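Local coordinates for protein glucokinase (Leishmania braziliensis MHOM/BR/75/M2904, PDB 6EDI) that probably phosphorylates D-glucose with ATP, as a dimeric glucokinase of the actin-like ATPase (ASKHA) superfamily captured in an open conformation, at residues V214-I219 and L233-L238; R204-A209 and M339-L344; L333-T338 and A371-H376. One frame throughout, in Å; residues are numbered along the deposited sequence.

Contact 1 (V214-I219 and L233-L238); sequences VGSSLI and LECGSL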
loop_
_atom_site.group_PDB
_atom_site.type_symbol
_atom_site.label_atom_id
_atom_site.label_comp_id
_atom_site.label_asym_id
_atom_site.label_seq_id
_atom_site.Cartn_x
_atom_site.Cartn_y
_atom_site.Cartn_z
ATOM N N VAL A 214 3.887 -2.137 -16.644
ATOM C CA VAL A 214 3.626 -3.132 -15.623
ATOM C C VAL A 214 2.716 -2.497 -14.595
ATOM O O VAL A 214 3.143 -1.645 -13.809
ATOM C CB VAL A 214 4.932 -3.682 -14.992
ATOM C CG1 VAL A 214 4.609 -4.681 -13.873
ATOM C CG2 VAL A 214 5.764 -4.363 -16.047
ATOM N N GLY A 215 1.443 -2.883 -14.621
ATOM C CA GLY A 215 0.511 -2.384 -13.630
ATOM C C GLY A 215 0.620 -3.100 -12.292
ATOM O O GLY A 215 1.113 -4.236 -12.211
ATOM N N SER A 216 0.139 -2.438 -11.242
ATOM C CA SER A 216 0.117 -3.015 -9.908
ATOM C C SER A 216 -0.999 -2.415 -9.057
ATOM O O SER A 216 -1.442 -1.285 -9.292
ATOM C CB SER A 216 1.443 -2.768 -9.211
ATOM O OG SER A 216 1.679 -1.390 -9.207
ATOM N N SER A 217 -1.443 -3.184 -8.067
ATOM C CA SER A 217 -2.487 -2.759 -7.142
ATOM C C SER A 217 -2.542 -3.753 -5.994
ATOM O O SER A 217 -2.008 -4.870 -6.079
ATOM C CB SER A 217 -3.855 -2.657 -7.840
ATOM O OG SER A 217 -4.192 -3.868 -8.498
ATOM N N LEU A 218 -3.162 -3.356 -4.896
ATOM C CA LEU A 218 -3.193 -4.236 -3.741
ATOM C C LEU A 218 -4.613 -4.376 -3.252
ATOM O O LEU A 218 -5.295 -3.364 -3.004
ATOM C CB LEU A 218 -2.298 -3.690 -2.626
ATOM C CG LEU A 218 -2.333 -4.450 -1.300
ATOM C CD1 LEU A 218 -1.394 -5.660 -1.322
ATOM C CD2 LEU A 218 -2.063 -3.529 -0.120
ATOM N N ILE A 219 -5.063 -5.622 -3.121
ATOM C CA ILE A 219 -6.330 -5.881 -2.467
ATOM C C ILE A 219 -5.985 -6.032 -0.990
ATOM O O ILE A 219 -5.316 -6.988 -0.581
ATOM C CB ILE A 219 -7.020 -7.153 -2.959
ATOM C CG1 ILE A 219 -7.071 -7.209 -4.491
ATOM C CG2 ILE A 219 -8.447 -7.242 -2.369
ATOM C CD1 ILE A 219 -7.717 -8.455 -5.033
ATOM N N LEU A 233 -1.674 1.310 -7.345
ATOM C CA LEU A 233 -0.246 1.455 -7.030
ATOM C C LEU A 233 0.614 1.779 -8.256
ATOM O O LEU A 233 0.169 1.633 -9.394
ATOM C CB LEU A 233 0.275 0.171 -6.386
ATOM C CG LEU A 233 -0.306 -0.268 -5.044
ATOM C CD1 LEU A 233 0.233 -1.628 -4.664
ATOM C CD2 LEU A 233 0.031 0.752 -3.965
ATOM N N GLU A 234 1.857 2.186 -8.014
ATOM C CA GLU A 234 2.841 2.356 -9.093
ATOM C C GLU A 234 4.134 1.576 -8.817
ATOM O O GLU A 234 5.238 2.110 -8.952
ATOM C CB GLU A 234 3.174 3.845 -9.325
ATOM C CG GLU A 234 1.972 4.755 -9.575
ATOM C CD GLU A 234 1.218 4.414 -10.860
ATOM O OE1 GLU A 234 1.778 3.736 -11.753
ATOM O OE2 GLU A 234 0.055 4.836 -10.979
ATOM N N CYS A 235 3.992 0.307 -8.458
ATOM C CA CYS A 235 5.129 -0.532 -8.108
ATOM C C CYS A 235 6.042 -0.836 -9.297
ATOM O O CYS A 235 7.245 -1.056 -9.123
ATOM C CB CYS A 235 4.653 -1.837 -7.442
ATOM S SG CYS A 235 3.844 -1.605 -5.818
ATOM N N GLY A 236 5.486 -0.827 -10.507
ATOM C CA GLY A 236 6.306 -0.981 -11.703
ATOM C C GLY A 236 7.308 0.152 -11.829
ATOM O O GLY A 236 8.329 0.012 -12.521
ATOM N N SER A 237 7.026 1.264 -11.148
ATOM C CA SER A 237 7.854 2.474 -11.250
ATOM C C SER A 237 8.843 2.600 -10.099
ATOM O O SER A 237 9.543 3.616 -9.959
ATOM C CB SER A 237 6.984 3.727 -11.341
ATOM O OG SER A 237 6.201 3.713 -12.516
ATOM N N LEU A 238 8.909 1.554 -9.283
ATOM C CA LEU A 238 9.950 1.442 -8.274
ATOM C C LEU A 238 11.285 1.153 -8.981
ATOM O O LEU A 238 11.335 0.366 -9.936
ATOM C CB LEU A 238 9.568 0.349 -7.267
ATOM C CG LEU A 238 10.534 -0.464 -6.415
ATOM C CD1 LEU A 238 11.147 0.341 -5.288
ATOM C CD2 LEU A 238 9.776 -1.684 -5.848
HETATM O O HOH W 1 2.714 -0.320 -11.542
HETATM O O HOH W 2 -0.531 0.552 -11.696
#
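In the six-stranded mixed sheet of the C-terminal half of this ASKHA (actin-like ATPase) fold, strand 214-222 runs antiparallel to its hairpin neighbour, strand 227-233, and S216 meets the chain where that strand gives way to a short 3-10 turn, 235-237. The backbone N of L233 donates to S216 O in a long hydrogen bond (3.3 Å). Past this point the hydroxyl of S216 takes over from the backbone: its OG accepts from C235 N at 3.0 Å, with an N-H...O angle of 149°. With chi1 at 56°, OG sits between its own backbone N and carbonyl carbon, and from there it faces the first amide of the turn. C235 CB packs against the same oxygen. One branch of L233, CD1, lies against the 214-219 backbone at S217 C (3.7 Å) and touches L218 CB (3.8 Å), while L233 itself also lies against F341 of helix 317-341. E234 makes backbone hydrogen bonds to the second subunit, so the turn borders the dimer interface.

Two waters bridge the segments where direct bonds are lacking. One accepts from S216 N and donates to L233 O at 2.6 Å. The other accepts from G236 N, lies 2.8 Å from S216 OG, and donates to V214 O over 2.7 Å.

Contact 2 (R204-A209 and M339-L344); sequences RCMVVA and MQFLPL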
loop_
_atom_site.group_PDB
_atom_site.type_symbol
_atom_site.label_atom_id
_atom_site.label_comp_id
_atom_site.label_asym_id
_atom_site.label_seq_id
_atom_site.Cartn_x
_atom_site.Cartn_y
_atom_site.Cartn_z
ATOM N N ARG A 204 -4.079 -10.096 2.329
ATOM C CA ARG A 204 -3.757 -9.219 1.219
ATOM C C ARG A 204 -3.444 -10.016 -0.022
ATOM O O ARG A 204 -2.831 -11.087 0.034
ATOM C CB ARG A 204 -2.560 -8.322 1.530
ATOM C CG ARG A 204 -2.881 -7.127 2.409
ATOM C CD ARG A 204 -1.604 -6.409 2.816
ATOM N NE ARG A 204 -1.891 -5.218 3.608
ATOM C CZ ARG A 204 -0.950 -4.491 4.187
ATOM N NH1 ARG A 204 0.317 -4.848 4.034
ATOM N NH2 ARG A 204 -1.269 -3.411 4.890
ATOM N N CYS A 205 -3.852 -9.456 -1.151
ATOM C CA CYS A 205 -3.482 -9.977 -2.452
ATOM C C CYS A 205 -2.745 -8.874 -3.224
ATOM O O CYS A 205 -3.307 -7.813 -3.514
ATOM C CB CYS A 205 -4.737 -10.423 -3.199
ATOM S SG CYS A 205 -4.400 -10.992 -4.854
ATOM N N MET A 206 -1.482 -9.116 -3.545
ATOM C CA MET A 206 -0.705 -8.184 -4.357
ATOM C C MET A 206 -0.864 -8.550 -5.828
ATOM O O MET A 206 -0.621 -9.695 -6.224
ATOM C CB MET A 206 0.772 -8.203 -3.934
ATOM C CG MET A 206 1.660 -7.310 -4.778
ATOM S SD MET A 206 1.271 -5.573 -4.547
ATOM C CE MET A 206 1.805 -4.946 -6.137
ATOM N N VAL A 207 -1.293 -7.581 -6.630
ATOM C CA VAL A 207 -1.589 -7.842 -8.045
ATOM C C VAL A 207 -0.602 -7.108 -8.939
ATOM O O VAL A 207 -0.428 -5.892 -8.808
ATOM C CB VAL A 207 -2.993 -7.391 -8.401
ATOM C CG1 VAL A 207 -3.314 -7.740 -9.838
ATOM C CG2 VAL A 207 -4.018 -8.021 -7.435
ATOM N N VAL A 208 0.049 -7.852 -9.831
ATOM C CA VAL A 208 0.954 -7.272 -10.826
ATOM C C VAL A 208 0.523 -7.749 -12.216
ATOM O O VAL A 208 0.111 -8.893 -12.351
ATOM C CB VAL A 208 2.410 -7.682 -10.531
ATOM C CG1 VAL A 208 3.330 -7.254 -11.652
ATOM C CG2 VAL A 208 2.861 -7.053 -9.236
ATOM N N ALA A 209 0.592 -6.881 -13.230
ATOM C CA ALA A 209 0.135 -7.230 -14.589
ATOM C C ALA A 209 1.089 -6.704 -15.645
ATOM O O ALA A 209 1.041 -5.523 -16.011
ATOM C CB ALA A 209 -1.253 -6.701 -14.842
ATOM N N MET A 339 7.772 -8.491 0.096
ATOM C CA MET A 339 8.305 -8.020 1.369
ATOM C C MET A 339 7.546 -6.795 1.912
ATOM O O MET A 339 7.208 -6.759 3.082
ATOM C CB MET A 339 9.810 -7.730 1.259
ATOM C CG MET A 339 10.439 -7.320 2.598
ATOM S SD MET A 339 10.400 -8.636 3.820
ATOM C CE MET A 339 9.452 -7.854 5.117
ATOM N N GLN A 340 7.265 -5.789 1.089
ATOM C CA GLN A 340 6.665 -4.578 1.665
ATOM C C GLN A 340 5.267 -4.801 2.202
ATOM O O GLN A 340 4.897 -4.243 3.230
ATOM C CB GLN A 340 6.585 -3.453 0.645
ATOM C CG GLN A 340 7.912 -2.928 0.174
ATOM C CD GLN A 340 7.704 -1.951 -0.942
ATOM O OE1 GLN A 340 7.713 -2.326 -2.122
ATOM N NE2 GLN A 340 7.451 -0.695 -0.583
ATOM N N PHE A 341 4.487 -5.597 1.489
ATOM C CA PHE A 341 3.088 -5.790 1.836
ATOM C C PHE A 341 2.760 -7.080 2.605
ATOM O O PHE A 341 1.618 -7.248 3.104
ATOM C CB PHE A 341 2.271 -5.759 0.537
ATOM C CG PHE A 341 2.370 -4.464 -0.210
ATOM C CD1 PHE A 341 1.973 -3.276 0.393
ATOM C CD2 PHE A 341 2.823 -4.435 -1.535
ATOM C CE1 PHE A 341 2.023 -2.067 -0.291
ATOM C CE2 PHE A 341 2.892 -3.226 -2.242
ATOM C CZ PHE A 341 2.502 -2.035 -1.618
ATOM N N LEU A 342 3.735 -7.992 2.680
ATOM C CA LEU A 342 3.539 -9.343 3.272
ATOM C C LEU A 342 2.170 -9.963 2.928
ATOM O O LEU A 342 1.366 -10.280 3.809
ATOM C CB LEU A 342 3.816 -9.346 4.788
ATOM C CG LEU A 342 5.235 -8.987 5.212
ATOM C CD1 LEU A 342 5.357 -8.876 6.745
ATOM C CD2 LEU A 342 6.244 -10.009 4.682
ATOM N N PRO A 343 1.903 -10.150 1.620
ATOM C CA PRO A 343 0.583 -10.578 1.168
ATOM C C PRO A 343 0.359 -12.067 1.386
ATOM O O PRO A 343 1.311 -12.843 1.378
ATOM C CB PRO A 343 0.610 -10.254 -0.346
ATOM C CG PRO A 343 2.064 -10.374 -0.729
ATOM C CD PRO A 343 2.814 -9.861 0.496
ATOM N N LEU A 344 -0.899 -12.455 1.577
ATOM C CA LEU A 344 -1.281 -13.868 1.587
ATOM C C LEU A 344 -1.040 -14.459 0.203
ATOM O O LEU A 344 -0.540 -15.582 0.051
ATOM C CB LEU A 344 -2.771 -14.005 1.954
ATOM C CG LEU A 344 -3.369 -15.404 2.111
ATOM C CD1 LEU A 344 -2.497 -16.267 3.029
ATOM C CD2 LEU A 344 -4.834 -15.350 2.594
HETATM O O HOH W 3 3.200 -5.056 5.157
#
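The R204 guanidinium and the F341 ring are the flat groups where strand 205-210, in the sheet of the C-terminal half of the ASKHA fold, meets the C-terminal end of helix 317-341. F341 O lies at the guanidinium edge, near its plane, and takes a hydrogen bond from R204 NH1 at 2.9 Å with an N-H...O angle of 153°. The same NH1 also stands at the edge of the F341 ring, close to the ring plane. M206 SD approaches that ring obliquely, in a Met-aromatic contact 3.6 Å from CD2.

The arginine chain is extended from CG to NE, which carries its head up beside the last helical turn, to the F341 carbonyl. A water accepting weakly from NH1 and donating to Q340 O links it to a second carbonyl of that turn. NE is hydrogen-bonded to H220 ND1 and NH2 to A232 O of the second subunit. The M206 chain holds CG anti to the backbone N (chi1 177°) and bends at chi2, bringing the sulfur to the CD2-CE2 side of the phenyl group.

L342 leaves the helix with positive phi, and P343 then lies alongside the strand, its CG 4.1 Å from M206 CB and its CB 3.6 Å from R204 O. This carbonyl also receives a weak hydrogen bond, 2.8 Å long and bent to 120°, from L344 N.

Contact 3 (L333-T338 and A371-H376); sequences LTAETT and ARLHEH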
loop_
_atom_site.group_PDB
_atom_site.type_symbol
_atom_site.label_atom_id
_atom_site.label_comp_id
_atom_site.label_asym_id
_atom_site.label_seq_id
_atom_site.Cartn_x
_atom_site.Cartn_y
_atom_site.Cartn_z
ATOM N N LEU A 333 10.786 -7.931 -8.987
ATOM C CA LEU A 333 9.893 -6.863 -8.545
ATOM C C LEU A 333 8.964 -7.401 -7.475
ATOM O O LEU A 333 8.773 -6.758 -6.443
ATOM C CB LEU A 333 9.063 -6.299 -9.707
ATOM C CG LEU A 333 7.839 -5.459 -9.319
ATOM C CD1 LEU A 333 8.203 -4.144 -8.645
ATOM C CD2 LEU A 333 6.963 -5.198 -10.532
ATOM N N THR A 334 8.391 -8.582 -7.714
ATOM C CA THR A 334 7.500 -9.172 -6.707
ATOM C C THR A 334 8.213 -9.528 -5.407
ATOM O O THR A 334 7.579 -9.638 -4.367
ATOM C CB THR A 334 6.758 -10.419 -7.205
ATOM O OG1 THR A 334 7.689 -11.489 -7.425
ATOM C CG2 THR A 334 5.989 -10.119 -8.485
ATOM N N ALA A 335 9.522 -9.737 -5.441
ATOM C CA ALA A 335 10.206 -9.984 -4.172
ATOM C C ALA A 335 10.101 -8.733 -3.309
ATOM O O ALA A 335 9.861 -8.807 -2.088
ATOM C CB ALA A 335 11.669 -10.361 -4.409
ATOM N N GLU A 336 10.284 -7.577 -3.943
ATOM C CA GLU A 336 10.103 -6.299 -3.248
ATOM C C GLU A 336 8.660 -6.058 -2.778
ATOM O O GLU A 336 8.436 -5.616 -1.652
ATOM C CB GLU A 336 10.580 -5.120 -4.113
ATOM C CG GLU A 336 12.071 -5.135 -4.487
ATOM C CD GLU A 336 13.011 -5.490 -3.338
ATOM O OE1 GLU A 336 12.741 -5.161 -2.158
ATOM O OE2 GLU A 336 14.059 -6.101 -3.624
ATOM N N THR A 337 7.676 -6.339 -3.625
ATOM C CA THR A 337 6.287 -6.067 -3.238
ATOM C C THR A 337 5.821 -7.041 -2.161
ATOM O O THR A 337 5.067 -6.666 -1.254
ATOM C CB THR A 337 5.325 -6.067 -4.455
ATOM O OG1 THR A 337 5.287 -7.369 -5.059
ATOM C CG2 THR A 337 5.791 -5.040 -5.490
ATOM N N THR A 338 6.310 -8.280 -2.246
ATOM C CA THR A 338 5.965 -9.324 -1.295
ATOM C C THR A 338 6.530 -8.959 0.067
ATOM O O THR A 338 5.854 -9.099 1.098
ATOM C CB THR A 338 6.503 -10.690 -1.744
ATOM O OG1 THR A 338 5.895 -11.047 -3.001
ATOM C CG2 THR A 338 6.219 -11.767 -0.716
ATOM N N ALA A 371 13.193 -19.637 -7.183
ATOM C CA ALA A 371 14.589 -19.461 -6.787
ATOM C C ALA A 371 14.937 -17.980 -6.752
ATOM O O ALA A 371 15.593 -17.498 -5.823
ATOM C CB ALA A 371 15.520 -20.208 -7.745
ATOM N N ARG A 372 14.497 -17.257 -7.769
ATOM C CA ARG A 372 14.798 -15.839 -7.855
ATOM C C ARG A 372 14.162 -15.065 -6.710
ATOM O O ARG A 372 14.818 -14.236 -6.070
ATOM C CB ARG A 372 14.305 -15.282 -9.183
ATOM C CG ARG A 372 14.474 -13.784 -9.298
ATOM C CD ARG A 372 15.922 -13.368 -9.084
ATOM N NE ARG A 372 16.081 -11.923 -9.170
ATOM C CZ ARG A 372 15.877 -11.100 -8.146
ATOM N NH1 ARG A 372 15.487 -11.589 -6.984
ATOM N NH2 ARG A 372 16.050 -9.791 -8.283
ATOM N N LEU A 373 12.877 -15.322 -6.470
ATOM C CA LEU A 373 12.165 -14.665 -5.375
ATOM C C LEU A 373 12.977 -14.817 -4.107
ATOM O O LEU A 373 13.150 -13.865 -3.338
ATOM C CB LEU A 373 10.790 -15.307 -5.184
ATOM C CG LEU A 373 9.845 -14.596 -4.226
ATOM C CD1 LEU A 373 9.257 -13.375 -4.924
ATOM C CD2 LEU A 373 8.758 -15.541 -3.746
ATOM N N HIS A 374 13.520 -16.016 -3.922
ATOM C CA HIS A 374 14.221 -16.357 -2.698
ATOM C C HIS A 374 15.619 -15.753 -2.547
ATOM O O HIS A 374 16.268 -15.986 -1.530
ATOM C CB HIS A 374 14.261 -17.882 -2.509
ATOM C CG HIS A 374 12.918 -18.494 -2.240
ATOM N ND1 HIS A 374 12.762 -19.823 -1.897
ATOM C CD2 HIS A 374 11.671 -17.964 -2.248
ATOM C CE1 HIS A 374 11.480 -20.083 -1.711
ATOM N NE2 HIS A 374 10.796 -18.971 -1.919
ATOM N N GLU A 375 16.065 -14.958 -3.521
ATOM C CA GLU A 375 17.365 -14.287 -3.418
ATOM C C GLU A 375 17.325 -13.053 -2.521
ATOM O O GLU A 375 18.374 -12.543 -2.122
ATOM C CB GLU A 375 17.902 -13.893 -4.802
ATOM C CG GLU A 375 17.976 -15.048 -5.814
ATOM C CD GLU A 375 18.600 -14.641 -7.147
ATOM O OE1 GLU A 375 19.104 -13.498 -7.265
ATOM O OE2 GLU A 375 18.581 -15.471 -8.085
ATOM N N HIS A 376 16.115 -12.574 -2.223
ATOM C CA HIS A 376 15.912 -11.376 -1.405
ATOM C C HIS A 376 16.526 -11.565 -0.019
ATOM O O HIS A 376 16.418 -12.640 0.567
ATOM C CB HIS A 376 14.413 -11.073 -1.245
ATOM C CG HIS A 376 14.128 -9.685 -0.752
ATOM N ND1 HIS A 376 14.297 -9.311 0.565
ATOM C CD2 HIS A 376 13.701 -8.579 -1.408
ATOM C CE1 HIS A 376 13.982 -8.036 0.703
ATOM N NE2 HIS A 376 13.617 -7.565 -0.482
#
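E336 and H376 cross at about a right angle where helix 317-341 packs against the end of helix 363-373 and the turn that follows it. The carboxylate and imidazole planes are 46° apart. H376 NE2 donates to E336 OE1 over 3.1 Å, with an N-H...O angle of 147°; the oxygen lies almost exactly in the ring plane, yet the nitrogen meets it from above the carboxylate plane. E336 starts out away from the partner helix, and a bend at chi2 folds its carboxylate back to the imidazole. The histidine has CG anti to its backbone N (chi1 -164°), and its ring passes beside A335, with CD2 4.0 Å from the alanine CB.

L373 makes the apolar part of the contact. Its side chain crosses T334 at about a right angle, and one methyl, CD1, does the touching: it lies 3.5 Å from T334 OG1 and 3.6 Å from A335 CA. The segments come closest at the small A335, whose CA is 5.2 Å from L373 CA. T334 OG1 is hydrogen-bonded to I331 O of its own helix, and the L373 methyl packs against that same hydroxyl oxygen.

H376 is the N-cap of helix 377-382, its ND1 accepting from M378 N. With that nitrogen accepting, the proton sits on NE2, consistent with a neutral ring facing a carboxylate. E336 OE2 is bound by S241 OG and by S239 OG of the second subunit, which would favour a charged glutamate at this buried interface.

In the fold
From the N terminus, strand 205-210 comes first and opens the long loop that contact 2 closes 130 residues later. Strand 214-222 follows as its sheet neighbour, and contact 1 soon closes a short loop around strand 227-233; this loop lies wholly within the longer one. Helix 317-341 then supplies 333-338 to contact 3 before 339-344 completes contact 2, so these two loops cross, and contact 3 closes only at 371-376. Contacts 1 and 3 are in series but touch through packing of C235 and L238 on L333, E336 and T337. Together they join the sheet, helix 317-341 and the end of helix 363-373, and all three border the second subunit.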